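Local coordinates for conjugal transfer protein TRWB (Escherichia coli, PDB 1E9R) that serves as the coupling protein of bacterial conjugation, a hexameric P-loop protein resembling ring helicases and F1-ATPase that probably uses ATP to move DNA, at residues Glu156-Leu161 and Phe187-Ala193; Val42-Pro46 and Val418-Ile422; Ala254-Leu258 and Ala289-Lys293. All coordinates share one frame; numbering follows the deposited sequence.

From the N terminus the chain first meets 42-46, a hairpin turn ahead of the P-loop strand 56-59. Its partner, 418-422, comes only after 371 further residues, at the end of edge-proximal strand 415-419, so contact 2 closes a loop that encloses both other contacts. Within that loop, contact 1 joins helix 141-163 to the end of helix 181-188 in the all-helical part of the chain. It closes before contact 3 opens, which ties helix 252-269 to the loop after central strand 281-285. None of the three touch; contacts 1 and 2 lie on opposite sides of the chain's centre, their centres about 53 Å apart.

Contact 1: residues Glu156-Leu161 and Phe187-Ala193; sequences ETAKKL and FLEGTLA
Lys160 lies across one face of the Phe187 ring, and the packing round this ring is one tight part of a contact between helix 141-163 and the end of helix 181-188 with the turn that follows it. With CG anti to the backbone N (chi1 -176°) and the chain extended beyond it, Lys160 runs past the ring in the opposite direction to the Phe187 side chain. Lys160 CD sits 3.9 Å from the Phe187 ring centroid as a CH-pi contact. Lys160 NZ lies over the same face, 4.3 Å from the Phe187 centroid, as a cation-pi partner. Around the ring, Leu161 CD2 reaches Phe187 CZ at 3.9 Å and Thr157 CG2 meets Phe187 CE2, while Trp175 stacks on it. The other tight part is the buried Glu156, bent at chi2 (-50°), whose CG packs on Ala193 CB. The backbone N of Leu192 donates to Glu156 OE1 at 3.0 Å, from above the carboxylate plane. Lys159 NZ bridges to Glu156 OE2 at 3.0 Å on its syn side. Toward solvent the contact loosens along the 188-191 type II turn: Glu189 is exposed, and Thr191, Leu192 and Lys160 are partly so. Thr191 OG1 accepts from Ala193 N in an ST turn, and Leu192 also packs on Ile178 of a neighbouring subunit. Two lysines thus serve opposite ends: one ammonium lies over an aromatic face, the other is paired with a carboxylate whose second oxygen receives a loop amide, a setting likely to favour the ionised form of Glu156.

Contact 2: residues Val42-Pro46 and Val418-Ile422; sequences VAGVP and VPLEI
Ala43 CB meets Leu420 CD2 where the tip of a beta hairpin, strands 41-42 and 45-46 joined by a type I' turn, rests against the end of strand 415-419, near one edge of the large mixed sheet of this P-loop NTPase fold. The hairpin closes on itself through paired backbone bonds between Val42 and Val45; across the contact the grip is apolar. Leu420 turns CD2 onto the turn, 3.7 Å from both CA and CB of Ala43, its CG placed anti to the carbonyl carbon although chi1, at -91°, lies off the usual staggered value. Further back, Val418 points its side chain at the hairpin and splits its branches: CG1 lies 4.1 Å from Ala43 CB, while CG2 meets Val45 CG2 at 4.0 Å, the two valines meeting at a slant. The Leu420 and Val418 side chains thus both reach Ala43 CB. Leu420 also packs on Leu69 and Glu72 of helix 66-79, which follows the probable Walker A loop, so Leu420 sits between the hairpin and this helix. On the solvent side the extended Glu421 chain brings its carboxylate beside Gly44, whose positive phi suits a residue without a side chain. Gly44 N is hydrogen-bonded to Glu72 OE2, and Glu421 OE2 stands 4.0 Å from Gly44 CA.

Contact 3: residues Ala254-Leu258 and Ala289-Lys293; sequences ALRPL and ASLEK
The backbones of helix 252-269 and the 289-293 loop come closest at Arg256 and Leu291, whose CA atoms are 6.0 Å apart, the helix being kinked at Pro257. The loop follows strand 281-285 of the parallel core of the P-loop NTPase sheet, so the contact joins a flanking helix to the segment leaving a central strand. Arg256 carries most of it. Trans at chi1 and stretched out as far as NE, the Arg256 side chain reaches the loop backbone. Arg256 NE donates to Ser290 O at 2.8 Å. The N-H...O angle is 146°, and the donor stands 50° out of the carbonyl plane. NH2 comes near Leu291 O, but at too poor an angle for a bond. Glu292 lies over one face of the guanidinium, its CG 3.7 Å from Arg256 NH1. The carboxylate plane is turned only 19° from that of the guanidinium. Arg256 NH1 and Glu292 OE2 nonetheless stay 4.2 Å apart, the oxygen well out of the guanidinium plane, so only the opposite charges act; OE2 has its salt bridge with Lys217. Replacing the arginine by an alanine here is likely to leave Ser290 O without this donor and to uncover the Glu292 side chain where the guanidinium lay against it. On the helix side Ser260 OG bonds both Arg256 O and Glu292 N, a second link between helix and loop. Pro257 adds a smaller contact, its CB packed 3.7 Å from Glu292 OE2.

Contact 1: residues Glu156-Leu161 and Phe187-Ala193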
loop_
_atom_site.group_PDB
_atom_site.type_symbol
_atom_site.label_atom_id
_atom_site.label_comp_id
_atom_site.label_asym_id
_atom_site.label_seq_id
_atom_site.Cartn_x
_atom_site.Cartn_y
_atom_site.Cartn_z
ATOM N N GLU B 156 19.889 31.526 0.932
ATOM C CA GLU B 156 20.704 32.367 0.061
ATOM C C GLU B 156 20.204 33.816 0.044
ATOM O O GLU B 156 21.007 34.746 0.094
ATOM C CB GLU B 156 20.743 31.799 -1.358
ATOM C CG GLU B 156 21.577 30.529 -1.476
ATOM C CD GLU B 156 22.969 30.671 -0.856
ATOM O OE1 GLU B 156 23.732 31.572 -1.270
ATOM O OE2 GLU B 156 23.306 29.879 0.048
ATOM N N THR B 157 18.890 34.011 -0.013
ATOM C CA THR B 157 18.331 35.362 -0.017
ATOM C C THR B 157 18.658 36.055 1.298
ATOM O O THR B 157 19.176 37.165 1.309
ATOM C CB THR B 157 16.798 35.344 -0.198
ATOM O OG1 THR B 157 16.477 34.728 -1.445
ATOM C CG2 THR B 157 16.234 36.761 -0.189
ATOM N N ALA B 158 18.355 35.386 2.406
ATOM C CA ALA B 158 18.609 35.932 3.731
ATOM C C ALA B 158 20.093 36.190 3.947
ATOM O O ALA B 158 20.463 37.205 4.529
ATOM C CB ALA B 158 18.085 34.982 4.797
ATOM N N LYS B 159 20.939 35.277 3.478
ATOM C CA LYS B 159 22.384 35.430 3.633
ATOM C C LYS B 159 22.888 36.709 2.957
ATOM O O LYS B 159 23.754 37.397 3.496
ATOM C CB LYS B 159 23.112 34.223 3.041
ATOM C CG LYS B 159 24.575 34.132 3.419
ATOM C CD LYS B 159 25.291 33.037 2.622
ATOM C CE LYS B 159 24.661 31.644 2.814
ATOM N NZ LYS B 159 25.394 30.566 2.061
ATOM N N LYS B 160 22.344 37.022 1.781
ATOM C CA LYS B 160 22.737 38.223 1.038
ATOM C C LYS B 160 22.219 39.506 1.697
ATOM O O LYS B 160 22.940 40.503 1.774
ATOM C CB LYS B 160 22.238 38.152 -0.406
ATOM C CG LYS B 160 22.695 39.323 -1.264
ATOM C CD LYS B 160 22.375 39.119 -2.749
ATOM C CE LYS B 160 22.795 40.330 -3.581
ATOM N NZ LYS B 160 22.565 40.128 -5.042
ATOM N N LEU B 161 20.971 39.482 2.155
ATOM C CA LEU B 161 20.384 40.625 2.840
ATOM C C LEU B 161 21.220 40.954 4.082
ATOM O O LEU B 161 21.492 42.117 4.376
ATOM C CB LEU B 161 18.943 40.316 3.251
ATOM C CG LEU B 161 17.917 40.297 2.120
ATOM C CD1 LEU B 161 16.586 39.822 2.656
ATOM C CD2 LEU B 161 17.783 41.689 1.521
ATOM N N PHE B 187 18.591 39.328 -8.245
ATOM C CA PHE B 187 19.017 39.484 -6.865
ATOM C C PHE B 187 19.877 38.289 -6.474
ATOM O O PHE B 187 20.895 38.431 -5.800
ATOM C CB PHE B 187 17.820 39.563 -5.927
ATOM C CG PHE B 187 18.208 39.795 -4.505
ATOM C CD1 PHE B 187 18.588 41.059 -4.075
ATOM C CD2 PHE B 187 18.262 38.738 -3.605
ATOM C CE1 PHE B 187 19.019 41.272 -2.769
ATOM C CE2 PHE B 187 18.690 38.936 -2.297
ATOM C CZ PHE B 187 19.071 40.207 -1.877
ATOM N N LEU B 188 19.464 37.105 -6.912
ATOM C CA LEU B 188 20.199 35.881 -6.606
ATOM C C LEU B 188 21.560 35.777 -7.276
ATOM O O LEU B 188 22.410 35.000 -6.830
ATOM C CB LEU B 188 19.362 34.657 -6.963
ATOM C CG LEU B 188 18.223 34.408 -5.978
ATOM C CD1 LEU B 188 17.367 33.255 -6.469
ATOM C CD2 LEU B 188 18.806 34.120 -4.593
ATOM N N GLU B 189 21.775 36.541 -8.346
ATOM C CA GLU B 189 23.071 36.511 -9.021
ATOM C C GLU B 189 24.137 36.794 -7.970
ATOM O O GLU B 189 23.987 37.697 -7.149
ATOM C CB GLU B 189 23.144 37.573 -10.114
ATOM C CG GLU B 189 22.501 37.186 -11.426
ATOM C CD GLU B 189 22.356 38.384 -12.356
ATOM O OE1 GLU B 189 23.294 39.212 -12.414
ATOM O OE2 GLU B 189 21.308 38.498 -13.031
ATOM N N GLY B 190 25.208 36.017 -7.981
ATOM C CA GLY B 190 26.248 36.231 -6.999
ATOM C C GLY B 190 26.104 35.323 -5.792
ATOM O O GLY B 190 27.018 35.227 -4.969
ATOM N N THR B 191 24.955 34.659 -5.667
ATOM C CA THR B 191 24.731 33.736 -4.554
ATOM C C THR B 191 24.805 32.298 -5.055
ATOM O O THR B 191 24.862 32.050 -6.270
ATOM C CB THR B 191 23.349 33.923 -3.917
ATOM O OG1 THR B 191 22.335 33.560 -4.863
ATOM C CG2 THR B 191 23.154 35.362 -3.492
ATOM N N LEU B 192 24.798 31.355 -4.117
ATOM C CA LEU B 192 24.853 29.944 -4.465
ATOM C C LEU B 192 23.605 29.490 -5.217
ATOM O O LEU B 192 23.612 28.436 -5.853
ATOM C CB LEU B 192 25.034 29.106 -3.204
ATOM C CG LEU B 192 26.385 29.264 -2.505
ATOM C CD1 LEU B 192 26.406 28.408 -1.246
ATOM C CD2 LEU B 192 27.508 28.855 -3.457
ATOM N N ALA B 193 22.548 30.297 -5.158
ATOM C CA ALA B 193 21.293 29.970 -5.828
ATOM C C ALA B 193 21.163 30.599 -7.217
ATOM O O ALA B 193 20.127 30.454 -7.879
ATOM C CB ALA B 193 20.115 30.406 -4.964
#

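Contact 2: residues Val42-Pro46 and Val418-Ile422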
loop_
_atom_site.group_PDB
_atom_site.type_symbol
_atom_site.label_atom_id
_atom_site.label_comp_id
_atom_site.label_asym_id
_atom_site.label_seq_id
_atom_site.Cartn_x
_atom_site.Cartn_y
_atom_site.Cartn_z
ATOM N N VAL B 42 4.572 13.444 38.769
ATOM C CA VAL B 42 3.716 13.042 37.669
ATOM C C VAL B 42 2.479 12.461 38.326
ATOM O O VAL B 42 2.535 11.386 38.917
ATOM C CB VAL B 42 4.385 11.947 36.804
ATOM C CG1 VAL B 42 3.451 11.548 35.662
ATOM C CG2 VAL B 42 5.728 12.444 36.271
ATOM N N ALA B 43 1.368 13.181 38.246
ATOM C CA ALA B 43 0.120 12.716 38.853
ATOM C C ALA B 43 0.309 12.388 40.338
ATOM O O ALA B 43 -0.294 11.450 40.860
ATOM C CB ALA B 43 -0.396 11.485 38.113
ATOM N N GLY B 44 1.155 13.159 41.012
ATOM C CA GLY B 44 1.393 12.931 42.422
ATOM C C GLY B 44 2.515 11.951 42.693
ATOM O O GLY B 44 2.903 11.745 43.847
ATOM N N VAL B 45 3.043 11.338 41.639
ATOM C CA VAL B 45 4.128 10.379 41.812
ATOM C C VAL B 45 5.456 11.035 41.490
ATOM O O VAL B 45 5.620 11.611 40.418
ATOM C CB VAL B 45 3.967 9.150 40.899
ATOM C CG1 VAL B 45 5.021 8.118 41.254
ATOM C CG2 VAL B 45 2.569 8.563 41.032
ATOM N N PRO B 46 6.422 10.966 42.423
ATOM C CA PRO B 46 7.731 11.575 42.175
ATOM C C PRO B 46 8.437 10.888 41.013
ATOM O O PRO B 46 8.506 9.660 40.931
ATOM C CB PRO B 46 8.461 11.402 43.508
ATOM C CG PRO B 46 7.855 10.179 44.071
ATOM C CD PRO B 46 6.381 10.347 43.758
ATOM N N VAL B 418 -3.164 5.961 38.977
ATOM C CA VAL B 418 -3.223 7.055 39.932
ATOM C C VAL B 418 -4.179 8.143 39.460
ATOM O O VAL B 418 -4.378 8.326 38.262
ATOM C CB VAL B 418 -1.811 7.667 40.119
ATOM C CG1 VAL B 418 -1.880 8.926 40.955
ATOM C CG2 VAL B 418 -0.902 6.662 40.784
ATOM N N PRO B 419 -4.809 8.861 40.399
ATOM C CA PRO B 419 -5.722 9.920 39.982
ATOM C C PRO B 419 -4.991 11.262 39.880
ATOM O O PRO B 419 -3.998 11.509 40.578
ATOM C CB PRO B 419 -6.764 9.916 41.085
ATOM C CG PRO B 419 -5.922 9.654 42.276
ATOM C CD PRO B 419 -5.032 8.518 41.814
ATOM N N LEU B 420 -5.481 12.104 38.979
ATOM C CA LEU B 420 -4.944 13.436 38.767
ATOM C C LEU B 420 -5.747 14.383 39.641
ATOM O O LEU B 420 -6.971 14.261 39.752
ATOM C CB LEU B 420 -5.109 13.859 37.312
ATOM C CG LEU B 420 -3.956 13.529 36.377
ATOM C CD1 LEU B 420 -4.265 14.040 34.973
ATOM C CD2 LEU B 420 -2.684 14.181 36.917
ATOM N N GLU B 421 -5.056 15.330 40.254
ATOM C CA GLU B 421 -5.700 16.300 41.125
ATOM C C GLU B 421 -5.742 17.649 40.431
ATOM O O GLU B 421 -4.698 18.166 40.027
ATOM C CB GLU B 421 -4.899 16.402 42.420
ATOM C CG GLU B 421 -3.391 16.287 42.170
ATOM C CD GLU B 421 -2.601 15.914 43.415
ATOM O OE1 GLU B 421 -3.192 15.922 44.522
ATOM O OE2 GLU B 421 -1.387 15.613 43.279
ATOM N N ILE B 422 -6.935 18.220 40.277
ATOM C CA ILE B 422 -7.036 19.523 39.630
ATOM C C ILE B 422 -6.638 20.618 40.619
ATOM O O ILE B 422 -7.500 21.286 41.194
ATOM C CB ILE B 422 -8.470 19.818 39.122
ATOM C CG1 ILE B 422 -8.942 18.700 38.196
ATOM C CG2 ILE B 422 -8.488 21.148 38.367
ATOM C CD1 ILE B 422 -10.271 18.981 37.531
#

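Contact 3: residues Ala254-Leu258 and Ala289-Lys293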
loop_
_atom_site.group_PDB
_atom_site.type_symbol
_atom_site.label_atom_id
_atom_site.label_comp_id
_atom_site.label_asym_id
_atom_site.label_seq_id
_atom_site.Cartn_x
_atom_site.Cartn_y
_atom_site.Cartn_z
ATOM N N ALA B 254 -2.871 29.613 11.705
ATOM C CA ALA B 254 -2.039 30.648 11.112
ATOM C C ALA B 254 -0.651 30.712 11.745
ATOM O O ALA B 254 0.339 31.011 11.070
ATOM C CB ALA B 254 -2.735 31.999 11.243
ATOM N N LEU B 255 -0.583 30.424 13.043
ATOM C CA LEU B 255 0.675 30.487 13.771
ATOM C C LEU B 255 1.464 29.190 13.800
ATOM O O LEU B 255 2.606 29.173 14.239
ATOM C CB LEU B 255 0.417 30.964 15.205
ATOM C CG LEU B 255 0.095 32.454 15.345
ATOM C CD1 LEU B 255 -0.371 32.774 16.752
ATOM C CD2 LEU B 255 1.337 33.263 14.991
ATOM N N ARG B 256 0.862 28.107 13.330
ATOM C CA ARG B 256 1.516 26.797 13.319
ATOM C C ARG B 256 2.981 26.826 12.841
ATOM O O ARG B 256 3.878 26.325 13.525
ATOM C CB ARG B 256 0.694 25.827 12.470
ATOM C CG ARG B 256 1.047 24.380 12.650
ATOM C CD ARG B 256 0.078 23.517 11.879
ATOM N NE ARG B 256 0.278 22.092 12.141
ATOM C CZ ARG B 256 0.692 21.201 11.237
ATOM N NH1 ARG B 256 0.958 21.588 9.990
ATOM N NH2 ARG B 256 0.840 19.919 11.580
ATOM N N PRO B 257 3.252 27.406 11.660
ATOM C CA PRO B 257 4.659 27.420 11.237
ATOM C C PRO B 257 5.630 28.245 12.102
ATOM O O PRO B 257 6.787 27.859 12.277
ATOM C CB PRO B 257 4.584 27.909 9.782
ATOM C CG PRO B 257 3.305 28.633 9.710
ATOM C CD PRO B 257 2.374 27.808 10.551
ATOM N N LEU B 258 5.162 29.372 12.643
ATOM C CA LEU B 258 6.000 30.227 13.493
ATOM C C LEU B 258 6.331 29.521 14.800
ATOM O O LEU B 258 7.492 29.461 15.198
ATOM C CB LEU B 258 5.297 31.549 13.828
ATOM C CG LEU B 258 6.219 32.781 13.928
ATOM C CD1 LEU B 258 5.558 33.851 14.780
ATOM C CD2 LEU B 258 7.563 32.397 14.517
ATOM N N ALA B 289 1.450 16.599 17.945
ATOM C CA ALA B 289 0.935 16.511 16.578
ATOM C C ALA B 289 0.293 17.791 16.008
ATOM O O ALA B 289 -0.178 17.790 14.874
ATOM C CB ALA B 289 -0.046 15.343 16.475
ATOM N N SER B 290 0.276 18.873 16.785
ATOM C CA SER B 290 -0.287 20.148 16.332
ATOM C C SER B 290 0.779 21.003 15.688
ATOM O O SER B 290 0.470 21.957 14.970
ATOM C CB SER B 290 -0.898 20.931 17.489
ATOM O OG SER B 290 -2.174 20.414 17.797
ATOM N N LEU B 291 2.033 20.672 15.970
ATOM C CA LEU B 291 3.152 21.392 15.397
ATOM C C LEU B 291 3.442 20.756 14.044
ATOM O O LEU B 291 2.858 19.729 13.712
ATOM C CB LEU B 291 4.380 21.268 16.302
ATOM C CG LEU B 291 4.306 21.854 17.720
ATOM C CD1 LEU B 291 5.614 21.608 18.431
ATOM C CD2 LEU B 291 4.026 23.337 17.665
ATOM N N GLU B 292 4.315 21.365 13.250
ATOM C CA GLU B 292 4.657 20.777 11.958
ATOM C C GLU B 292 5.653 19.641 12.197
ATOM O O GLU B 292 6.036 19.363 13.345
ATOM C CB GLU B 292 5.283 21.821 11.017
ATOM C CG GLU B 292 4.355 22.968 10.635
ATOM C CD GLU B 292 4.409 23.324 9.148
ATOM O OE1 GLU B 292 4.975 22.540 8.354
ATOM O OE2 GLU B 292 3.868 24.389 8.769
ATOM N N LYS B 293 6.066 18.975 11.122
ATOM C CA LYS B 293 7.035 17.899 11.246
ATOM C C LYS B 293 8.387 18.557 11.528
ATOM O O LYS B 293 9.075 18.999 10.607
ATOM C CB LYS B 293 7.078 17.104 9.947
ATOM C CG LYS B 293 8.070 15.971 9.942
ATOM C CD LYS B 293 7.917 15.131 8.698
ATOM C CE LYS B 293 8.913 13.986 8.684
ATOM N NZ LYS B 293 8.600 13.042 7.574
#